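Local coordinates for hypothetical protein (Uncultured marine organism, PDB 2OP5), which is of unknown function but forms a dimer with a ferredoxin-like fold and belongs to the dimeric alpha-beta barrel clan, at residues E7-E21 with H62-Y76. Sequence-based numbering, arbitrary orientation.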
loop_
_atom_site.group_PDB
_atom_site.type_symbol
_atom_site.label_atom_id
_atom_site.label_comp_id
_atom_site.label_asym_id
_atom_site.label_seq_id
_atom_site.Cartn_x
_atom_site.Cartn_y
_atom_site.Cartn_z
ATOM N N GLU A 7 4.031 12.926 -8.289
ATOM C CA GLU A 7 3.707 12.996 -6.860
ATOM C C GLU A 7 2.302 12.379 -6.602
ATOM O O GLU A 7 1.308 12.753 -7.241
ATOM C CB GLU A 7 3.751 14.462 -6.400
ATOM C CG GLU A 7 3.715 14.657 -4.872
ATOM C CD GLU A 7 3.452 16.109 -4.425
ATOM O OE1 GLU A 7 2.730 16.849 -5.135
ATOM O OE2 GLU A 7 3.934 16.488 -3.338
ATOM N N THR A 8 2.230 11.427 -5.673
ATOM C CA THR A 8 0.964 10.811 -5.312
ATOM C C THR A 8 0.286 11.685 -4.271
ATOM O O THR A 8 0.879 12.018 -3.263
ATOM C CB THR A 8 1.163 9.379 -4.727
ATOM O OG1 THR A 8 1.773 8.538 -5.701
ATOM C CG2 THR A 8 -0.161 8.747 -4.336
ATOM N N ALA A 9 -0.957 12.057 -4.536
ATOM C CA ALA A 9 -1.753 12.857 -3.606
ATOM C C ALA A 9 -2.789 12.010 -2.888
ATOM O O ALA A 9 -3.081 12.249 -1.720
ATOM C CB ALA A 9 -2.450 13.963 -4.345
ATOM N N PHE A 10 -3.360 11.049 -3.607
ATOM C CA PHE A 10 -4.396 10.174 -3.084
ATOM C C PHE A 10 -4.013 8.728 -3.331
ATOM O O PHE A 10 -3.434 8.417 -4.362
ATOM C CB PHE A 10 -5.704 10.483 -3.780
ATOM C CG PHE A 10 -6.908 9.942 -3.079
ATOM C CD1 PHE A 10 -7.393 10.572 -1.943
ATOM C CD2 PHE A 10 -7.605 8.855 -3.591
ATOM C CE1 PHE A 10 -8.530 10.110 -1.318
ATOM C CE2 PHE A 10 -8.760 8.386 -2.948
ATOM C CZ PHE A 10 -9.216 9.019 -1.826
ATOM N N LEU A 11 -4.394 7.853 -2.401
ATOM C CA LEU A 11 -3.998 6.458 -2.435
ATOM C C LEU A 11 -5.025 5.492 -1.818
ATOM O O LEU A 11 -5.740 5.837 -0.873
ATOM C CB LEU A 11 -2.659 6.374 -1.673
ATOM C CG LEU A 11 -1.807 5.150 -1.344
ATOM C CD1 LEU A 11 -0.379 5.566 -1.065
ATOM C CD2 LEU A 11 -2.346 4.363 -0.170
ATOM N N ASN A 12 -5.099 4.289 -2.384
ATOM C CA ASN A 12 -5.908 3.204 -1.814
ATOM C C ASN A 12 -4.989 2.009 -1.618
ATOM O O ASN A 12 -4.342 1.566 -2.563
ATOM C CB ASN A 12 -7.082 2.812 -2.702
ATOM C CG ASN A 12 -8.074 1.871 -2.004
ATOM O OD1 ASN A 12 -7.983 1.605 -0.800
ATOM N ND2 ASN A 12 -9.048 1.386 -2.761
ATOM N N SER A 13 -4.886 1.542 -0.380
ATOM C CA SER A 13 -4.087 0.363 -0.026
ATOM C C SER A 13 -5.130 -0.615 0.430
ATOM O O SER A 13 -5.567 -0.592 1.589
ATOM C CB SER A 13 -3.096 0.658 1.104
ATOM O OG SER A 13 -2.359 -0.511 1.454
ATOM N N LEU A 14 -5.574 -1.435 -0.514
ATOM C CA LEU A 14 -6.637 -2.370 -0.250
ATOM C C LEU A 14 -6.110 -3.792 -0.151
ATOM O O LEU A 14 -4.983 -4.070 -0.593
ATOM C CB LEU A 14 -7.713 -2.242 -1.320
ATOM C CG LEU A 14 -7.514 -2.816 -2.712
ATOM C CD1 LEU A 14 -7.648 -4.334 -2.754
ATOM C CD2 LEU A 14 -8.575 -2.223 -3.646
ATOM N N PHE A 15 -6.897 -4.660 0.489
ATOM C CA PHE A 15 -6.526 -6.071 0.577
ATOM C C PHE A 15 -7.756 -6.976 0.486
ATOM O O PHE A 15 -8.874 -6.553 0.805
ATOM C CB PHE A 15 -5.596 -6.400 1.779
ATOM C CG PHE A 15 -6.216 -6.222 3.163
ATOM C CD1 PHE A 15 -6.103 -5.017 3.848
ATOM C CD2 PHE A 15 -6.848 -7.282 3.796
ATOM C CE1 PHE A 15 -6.634 -4.861 5.125
ATOM C CE2 PHE A 15 -7.400 -7.133 5.077
ATOM C CZ PHE A 15 -7.291 -5.919 5.741
HETATM N N MSE A 16 -7.517 -8.200 -0.013
HETATM C CA MSE A 16 -8.558 -9.225 -0.184
HETATM C C MSE A 16 -8.090 -10.540 0.411
HETATM O O MSE A 16 -6.963 -10.962 0.174
HETATM C CB MSE A 16 -8.862 -9.488 -1.647
HETATM C CG MSE A 16 -9.680 -8.424 -2.312
HETATM SE SE MSE A 16 -9.288 -8.404 -4.228
HETATM C CE MSE A 16 -7.520 -7.853 -4.024
ATOM N N ASP A 17 -8.981 -11.190 1.144
ATOM C CA ASP A 17 -8.714 -12.452 1.813
ATOM C C ASP A 17 -9.634 -13.512 1.246
ATOM O O ASP A 17 -10.856 -13.324 1.220
ATOM C CB ASP A 17 -8.980 -12.326 3.305
ATOM C CG ASP A 17 -8.060 -11.336 3.980
ATOM O OD1 ASP A 17 -6.989 -11.071 3.412
ATOM O OD2 ASP A 17 -8.411 -10.808 5.068
ATOM N N PHE A 18 -9.035 -14.625 0.821
ATOM C CA PHE A 18 -9.760 -15.746 0.225
ATOM C C PHE A 18 -9.902 -16.894 1.210
ATOM O O PHE A 18 -9.139 -16.992 2.184
ATOM C CB PHE A 18 -9.059 -16.187 -1.071
ATOM C CG PHE A 18 -9.030 -15.110 -2.123
ATOM C CD1 PHE A 18 -8.017 -14.156 -2.131
ATOM C CD2 PHE A 18 -10.046 -15.003 -3.062
ATOM C CE1 PHE A 18 -7.996 -13.143 -3.085
ATOM C CE2 PHE A 18 -10.031 -13.981 -4.011
ATOM C CZ PHE A 18 -8.997 -13.057 -4.020
ATOM N N THR A 19 -10.904 -17.740 0.969
ATOM C CA THR A 19 -11.192 -18.878 1.838
ATOM C C THR A 19 -10.290 -20.088 1.527
ATOM O O THR A 19 -10.313 -21.095 2.240
ATOM C CB THR A 19 -12.677 -19.311 1.768
ATOM O OG1 THR A 19 -12.976 -19.817 0.467
ATOM C CG2 THR A 19 -13.623 -18.144 2.114
ATOM N N SER A 20 -9.515 -19.998 0.454
ATOM C CA SER A 20 -8.562 -21.051 0.117
ATOM C C SER A 20 -7.436 -20.469 -0.725
ATOM O O SER A 20 -7.611 -19.450 -1.408
ATOM C CB SER A 20 -9.231 -22.189 -0.653
ATOM O OG SER A 20 -9.604 -21.772 -1.956
ATOM N N GLU A 21 -6.292 -21.148 -0.669
ATOM C CA GLU A 21 -5.135 -20.786 -1.441
ATOM C C GLU A 21 -5.424 -21.003 -2.938
ATOM O O GLU A 21 -5.079 -20.158 -3.755
ATOM C CB GLU A 21 -3.916 -21.591 -0.985
ATOM C CG GLU A 21 -2.597 -21.117 -1.575
ATOM C CD GLU A 21 -2.209 -19.697 -1.157
ATOM O OE1 GLU A 21 -2.746 -19.175 -0.143
ATOM O OE2 GLU A 21 -1.343 -19.113 -1.844
ATOM N N HIS A 62 -5.153 -15.980 3.288
ATOM C CA HIS A 62 -4.845 -16.169 1.864
ATOM C C HIS A 62 -5.111 -14.782 1.292
ATOM O O HIS A 62 -6.158 -14.533 0.734
ATOM C CB HIS A 62 -5.742 -17.196 1.212
ATOM C CG HIS A 62 -5.734 -18.514 1.894
ATOM N ND1 HIS A 62 -4.706 -19.416 1.739
ATOM C CD2 HIS A 62 -6.648 -19.108 2.695
ATOM C CE1 HIS A 62 -4.978 -20.504 2.439
ATOM N NE2 HIS A 62 -6.150 -20.342 3.027
ATOM N N ARG A 63 -4.119 -13.908 1.417
ATOM C CA ARG A 63 -4.275 -12.516 1.143
ATOM C C ARG A 63 -3.529 -11.938 -0.071
ATOM O O ARG A 63 -2.381 -12.301 -0.365
ATOM C CB ARG A 63 -3.846 -11.774 2.407
ATOM C CG ARG A 63 -4.062 -10.264 2.373
ATOM C CD ARG A 63 -3.922 -9.597 3.766
ATOM N NE ARG A 63 -4.997 -9.952 4.689
ATOM C CZ ARG A 63 -5.109 -9.482 5.928
ATOM N NH1 ARG A 63 -4.203 -8.665 6.445
ATOM N NH2 ARG A 63 -6.120 -9.875 6.678
ATOM N N ILE A 64 -4.225 -11.035 -0.762
ATOM C CA ILE A 64 -3.691 -10.260 -1.859
ATOM C C ILE A 64 -3.796 -8.800 -1.456
ATOM O O ILE A 64 -4.827 -8.385 -0.943
ATOM C CB ILE A 64 -4.536 -10.397 -3.145
ATOM C CG1 ILE A 64 -4.521 -11.832 -3.663
ATOM C CG2 ILE A 64 -4.033 -9.453 -4.235
ATOM C CD1 ILE A 64 -3.151 -12.378 -3.991
ATOM N N SER A 65 -2.741 -8.033 -1.713
ATOM C CA SER A 65 -2.758 -6.575 -1.512
ATOM C C SER A 65 -2.607 -5.834 -2.833
ATOM O O SER A 65 -1.908 -6.301 -3.758
ATOM C CB SER A 65 -1.627 -6.150 -0.600
ATOM O OG SER A 65 -0.380 -6.426 -1.173
HETATM N N MSE A 66 -3.285 -4.696 -2.913
HETATM C CA MSE A 66 -3.206 -3.815 -4.037
HETATM C C MSE A 66 -3.057 -2.411 -3.523
HETATM O O MSE A 66 -3.716 -2.012 -2.565
HETATM C CB MSE A 66 -4.463 -3.878 -4.890
HETATM C CG MSE A 66 -4.575 -5.173 -5.639
HETATM SE SE MSE A 66 -6.104 -5.253 -6.838
HETATM C CE MSE A 66 -5.608 -6.938 -7.574
ATOM N N VAL A 67 -2.165 -1.672 -4.149
ATOM C CA VAL A 67 -1.966 -0.289 -3.802
ATOM C C VAL A 67 -2.141 0.479 -5.111
ATOM O O VAL A 67 -1.421 0.217 -6.094
ATOM C CB VAL A 67 -0.574 -0.015 -3.189
ATOM C CG1 VAL A 67 -0.416 1.468 -2.908
ATOM C CG2 VAL A 67 -0.331 -0.851 -1.911
ATOM N N PHE A 68 -3.128 1.376 -5.127
ATOM C CA PHE A 68 -3.400 2.233 -6.278
ATOM C C PHE A 68 -3.016 3.623 -5.826
ATOM O O PHE A 68 -3.495 4.092 -4.778
ATOM C CB PHE A 68 -4.896 2.320 -6.626
ATOM C CG PHE A 68 -5.542 1.022 -7.052
ATOM C CD1 PHE A 68 -5.915 0.077 -6.109
ATOM C CD2 PHE A 68 -5.842 0.796 -8.382
ATOM C CE1 PHE A 68 -6.551 -1.109 -6.499
ATOM C CE2 PHE A 68 -6.475 -0.379 -8.788
ATOM C CZ PHE A 68 -6.838 -1.336 -7.846
ATOM N N GLU A 69 -2.222 4.302 -6.646
ATOM C CA GLU A 69 -1.780 5.655 -6.352
ATOM C C GLU A 69 -2.211 6.612 -7.458
ATOM O O GLU A 69 -2.014 6.340 -8.649
ATOM C CB GLU A 69 -0.269 5.674 -6.200
ATOM C CG GLU A 69 0.196 4.784 -5.065
ATOM C CD GLU A 69 1.664 4.896 -4.818
ATOM O OE1 GLU A 69 2.223 5.986 -5.021
ATOM O OE2 GLU A 69 2.256 3.898 -4.387
ATOM N N TYR A 70 -2.774 7.744 -7.035
ATOM C CA TYR A 70 -3.293 8.728 -7.946
ATOM C C TYR A 70 -2.696 10.089 -7.696
ATOM O O TYR A 70 -2.335 10.417 -6.569
ATOM C CB TYR A 70 -4.821 8.834 -7.808
ATOM C CG TYR A 70 -5.568 7.511 -7.881
ATOM C CD1 TYR A 70 -5.791 6.768 -6.738
ATOM C CD2 TYR A 70 -6.050 7.010 -9.094
ATOM C CE1 TYR A 70 -6.463 5.561 -6.779
ATOM C CE2 TYR A 70 -6.747 5.779 -9.153
ATOM C CZ TYR A 70 -6.937 5.062 -7.988
ATOM O OH TYR A 70 -7.627 3.857 -7.981
ATOM N N ASP A 71 -2.629 10.885 -8.774
ATOM C CA ASP A 71 -2.160 12.264 -8.717
ATOM C C ASP A 71 -3.129 13.142 -7.901
ATOM O O ASP A 71 -2.735 14.200 -7.421
ATOM C CB ASP A 71 -1.960 12.836 -10.143
ATOM C CG ASP A 71 -3.251 12.883 -10.970
ATOM O OD1 ASP A 71 -4.358 12.664 -10.445
ATOM O OD2 ASP A 71 -3.168 13.177 -12.170
ATOM N N SER A 72 -4.382 12.678 -7.751
ATOM C CA SER A 72 -5.430 13.408 -7.049
ATOM C C SER A 72 -6.639 12.520 -6.779
ATOM O O SER A 72 -6.828 11.480 -7.427
ATOM C CB SER A 72 -5.913 14.573 -7.919
ATOM O OG SER A 72 -6.625 14.115 -9.075
ATOM N N LYS A 73 -7.490 12.970 -5.864
ATOM C CA LYS A 73 -8.723 12.265 -5.540
ATOM C C LYS A 73 -9.720 12.365 -6.708
ATOM O O LYS A 73 -10.608 11.511 -6.876
ATOM C CB LYS A 73 -9.351 12.835 -4.268
ATOM C CG LYS A 73 -10.493 11.974 -3.747
ATOM C CD LYS A 73 -10.997 12.450 -2.406
ATOM C CE LYS A 73 -12.288 11.742 -2.015
ATOM N NZ LYS A 73 -13.356 12.076 -2.988
ATOM N N GLU A 74 -9.595 13.427 -7.493
ATOM C CA GLU A 74 -10.433 13.608 -8.642
ATOM C C GLU A 74 -10.032 12.543 -9.664
ATOM O O GLU A 74 -10.886 11.959 -10.345
ATOM C CB GLU A 74 -10.249 15.012 -9.209
ATOM C CG GLU A 74 -11.335 15.423 -10.158
ATOM C CD GLU A 74 -12.724 15.342 -9.525
ATOM O OE1 GLU A 74 -12.894 15.699 -8.317
ATOM O OE2 GLU A 74 -13.644 14.916 -10.247
ATOM N N GLY A 75 -8.728 12.299 -9.777
ATOM C CA GLY A 75 -8.223 11.234 -10.637
ATOM C C GLY A 75 -8.736 9.871 -10.204
ATOM O O GLY A 75 -9.090 9.034 -11.037
ATOM N N TYR A 76 -8.775 9.636 -8.904
ATOM C CA TYR A 76 -9.346 8.383 -8.372
ATOM C C TYR A 76 -10.775 8.166 -8.864
ATOM O O TYR A 76 -11.110 7.071 -9.326
ATOM C CB TYR A 76 -9.307 8.371 -6.842
ATOM C CG TYR A 76 -10.242 7.373 -6.190
ATOM C CD1 TYR A 76 -9.916 6.036 -6.129
ATOM C CD2 TYR A 76 -11.440 7.774 -5.626
ATOM C CE1 TYR A 76 -10.757 5.112 -5.556
ATOM C CE2 TYR A 76 -12.293 6.844 -5.035
ATOM C CZ TYR A 76 -11.932 5.515 -5.008
ATOM O OH TYR A 76 -12.735 4.561 -4.424
HETATM O O HOH W 1 -7.821 -15.469 3.995
#
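Phe10 packs against the first turn of helix 73-86, with Lys73 over one ring face and Tyr76 coming in obliquely beside it on the same side. Lys73 CG stands 3.7 Å from the centroid of the Phe10 ring, only 14° off its normal, a CH-pi contact. The Tyr76 ring plane is turned 48° from that of Phe10. Packing stays close along the same helix-covered face: Leu14 CD2 touches Phe68 CE1 at 3.7 Å, and the selenomethionine Met16, bent at its third torsion, brings CE to Ile64 CG2. Strands 10-17 and 63-70 pair antiparallel in the middle of a sheet with strand order 2-3-1-4, the arrangement of a ferredoxin-like fold. Where the pairing begins, Tyr70 O accepts from both Ala9 N and Phe10 N, which marks a classic beta bulge. On the other face, Thr8 OG1 donates to the anti lone pair of Glu69 OE1 (2.7 Å). This face meets the second subunit, whose Arg50 salt-bridges Glu69 OE1, whose Asn105 bonds Arg63 NH1, and on which Ser13 and Ser65 pack. Arg63 grips Asp17 side-on, NE to OD1 at 2.6 Å and NH2 to OD2 at 3.0 Å; in one of two modelled Phe15 conformers, hence tentatively, Phe15 CE2 sits over the guanidinium. The far end is more open to solvent: Thr19 is exposed, Asp17, His62 and Glu21 partly so, and a water joins Phe18 O to His62 N. There His62 ND1 donates to Glu21 OE1 (2.7 Å), nearly in the imidazole plane, while the Ser20-Glu21 backbone crosses one ring face.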